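Local coordinates for protein helianthamide (Stichodactyla helianthus, PDB 4X0N) that probably inhibits pancreatic alpha-amylase as a small disulfide-rich sea anemone peptide with a beta-defensin-like fold, at residues D23-A28 against C38-P43. Numbering follows the deposited sequence.
Sequences DEKAMA and CCYKTP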
loop_
_atom_site.group_PDB
_atom_site.type_symbol
_atom_site.label_atom_id
_atom_site.label_comp_id
_atom_site.label_asym_id
_atom_site.label_seq_id
_atom_site.Cartn_x
_atom_site.Cartn_y
_atom_site.Cartn_z
ATOM N N ASP B 23 12.516 22.836 20.198
ATOM C CA ASP B 23 11.147 22.807 19.687
ATOM C C ASP B 23 10.809 21.476 19.018
ATOM O O ASP B 23 9.842 21.380 18.259
ATOM C CB ASP B 23 10.919 23.960 18.707
ATOM C CG ASP B 23 11.774 23.840 17.458
ATOM O OD1 ASP B 23 12.871 23.246 17.541
ATOM O OD2 ASP B 23 11.348 24.338 16.394
ATOM N N GLU B 24 11.605 20.453 19.305
ATOM C CA GLU B 24 11.387 19.133 18.729
ATOM C C GLU B 24 11.009 18.116 19.797
ATOM O O GLU B 24 11.284 18.306 20.983
ATOM C CB GLU B 24 12.634 18.656 17.982
ATOM C CG GLU B 24 12.873 19.346 16.649
ATOM C CD GLU B 24 14.162 18.896 15.985
ATOM O OE1 GLU B 24 15.013 18.304 16.684
ATOM O OE2 GLU B 24 14.322 19.129 14.766
ATOM N N LYS B 25 10.377 17.031 19.367
ATOM C CA LYS B 25 10.001 15.955 20.271
ATOM C C LYS B 25 10.831 14.721 19.950
ATOM O O LYS B 25 11.191 14.491 18.798
ATOM C CB LYS B 25 8.503 15.663 20.170
ATOM C CG LYS B 25 7.624 16.797 20.677
ATOM C CD LYS B 25 6.146 16.479 20.521
ATOM C CE LYS B 25 5.701 16.575 19.068
ATOM N NZ LYS B 25 5.799 17.964 18.532
ATOM N N ALA B 26 11.147 13.931 20.969
ATOM C CA ALA B 26 12.023 12.786 20.766
ATOM C C ALA B 26 11.292 11.449 20.793
ATOM O O ALA B 26 10.348 11.250 21.558
ATOM C CB ALA B 26 13.140 12.800 21.793
ATOM N N MET B 27 11.749 10.536 19.944
ATOM C CA MET B 27 11.304 9.153 19.971
ATOM C C MET B 27 12.505 8.213 20.043
ATOM O O MET B 27 13.277 8.103 19.087
ATOM C CB MET B 27 10.436 8.846 18.751
ATOM C CG MET B 27 9.730 7.509 18.813
ATOM S SD MET B 27 8.305 7.537 19.914
ATOM C CE MET B 27 7.288 8.761 19.090
ATOM N N ALA B 28 12.670 7.544 21.178
ATOM C CA ALA B 28 13.763 6.595 21.344
ATOM C C ALA B 28 13.400 5.232 20.766
ATOM O O ALA B 28 12.231 4.948 20.506
ATOM C CB ALA B 28 14.109 6.454 22.817
ATOM N N CYS B 38 14.851 9.837 17.364
ATOM C CA CYS B 38 14.142 10.420 16.233
ATOM C C CYS B 38 13.553 11.759 16.657
ATOM O O CYS B 38 12.738 11.829 17.573
ATOM C CB CYS B 38 13.040 9.482 15.741
ATOM S SG CYS B 38 12.043 10.150 14.386
ATOM N N CYS B 39 13.966 12.822 15.976
ATOM C CA CYS B 39 13.594 14.175 16.367
ATOM C C CYS B 39 12.602 14.755 15.371
ATOM O O CYS B 39 12.946 15.034 14.222
ATOM C CB CYS B 39 14.839 15.063 16.456
ATOM S SG CYS B 39 16.085 14.507 17.652
ATOM N N TYR B 40 11.365 14.935 15.817
ATOM C CA TYR B 40 10.291 15.303 14.912
ATOM C C TYR B 40 9.470 16.465 15.446
ATOM O O TYR B 40 9.616 16.870 16.599
ATOM C CB TYR B 40 9.370 14.101 14.690
ATOM C CG TYR B 40 8.679 13.605 15.948
ATOM C CD1 TYR B 40 7.343 13.893 16.190
ATOM C CD2 TYR B 40 9.362 12.847 16.892
ATOM C CE1 TYR B 40 6.706 13.441 17.333
ATOM C CE2 TYR B 40 8.735 12.393 18.041
ATOM C CZ TYR B 40 7.406 12.693 18.255
ATOM O OH TYR B 40 6.774 12.245 19.394
ATOM N N LYS B 41 8.609 16.996 14.586
ATOM C CA LYS B 41 7.550 17.897 15.000
ATOM C C LYS B 41 6.252 17.358 14.421
ATOM O O LYS B 41 6.230 16.873 13.289
ATOM C CB LYS B 41 7.799 19.310 14.469
ATOM C CG LYS B 41 9.200 19.839 14.715
ATOM C CD LYS B 41 9.368 21.226 14.116
ATOM C CE LYS B 41 10.812 21.707 14.209
ATOM N NZ LYS B 41 11.743 20.874 13.392
ATOM N N THR B 42 5.171 17.433 15.186
ATOM C CA THR B 42 3.872 17.075 14.641
ATOM C C THR B 42 3.248 18.316 14.023
ATOM O O THR B 42 3.377 19.413 14.566
ATOM C CB THR B 42 2.932 16.504 15.721
ATOM O OG1 THR B 42 2.646 17.515 16.696
ATOM C CG2 THR B 42 3.572 15.308 16.407
ATOM N N PRO B 43 2.568 18.148 12.880
ATOM C CA PRO B 43 1.960 19.294 12.194
ATOM C C PRO B 43 0.624 19.700 12.818
ATOM O O PRO B 43 -0.193 20.346 12.163
ATOM C CB PRO B 43 1.774 18.787 10.762
ATOM C CG PRO B 43 1.669 17.310 10.898
ATOM C CD PRO B 43 2.526 16.922 12.064
#
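Asp23 brings OD2 within 3.5 Å of CE of Lys41, near that side chain's ammonium but not touching it. Glu24 makes the salt bridge: its extended chain carries OE2 to 3.4 Å from NZ of Lys41, a long pair that is also a weak hydrogen bond. OE2 also pairs with Lys17, while OE1 accepts a bond from the backbone N of Ala21 and lies against CB of Cys39, so several partners limit the carboxylate's turning. At Lys25 regular pairing begins. Its N points almost straight at O of Tyr40 (2.9 Å, 176° at the hydrogen), and its O receives N of Tyr40 in return. On the same face of the sheet, CB of Lys25 sits over the Tyr40 ring in a CH-pi contact, 4.0 Å from the centroid and displaced toward the rim, and farther out CE packs on CG2 of Thr42. CG of Tyr40 falls between its own N and carbonyl carbon (chi1 62°), which swings the ring toward the neighbouring strand, against Lys25. This two-strand unit is the hairpin of residues 25-27 and 37-40 that forms one margin of the beta-defensin sheet; Cys38 bonds to Cys6 and Cys39 to Cys20, tying it to the rest of the fold. Ala26 faces the other way, beside Cys39 in a non-hydrogen-bonded pair. Met27 returns to the tyrosine face, its N bonding to a lone pair of Cys38 O at 2.9 Å and its O receiving N of Cys38. From its bent side chain, which also packs on an aromatic side chain of the partner protein, CE reaches OH of Tyr40 at 3.5 Å. Were Tyr40 replaced by an alanine, Lys25 CB would lose the ring face it covers and Met27 CE the phenol end it touches, probably opening a gap beside Ile8. Ala28 joins the partner chain through backbone hydrogen bonds.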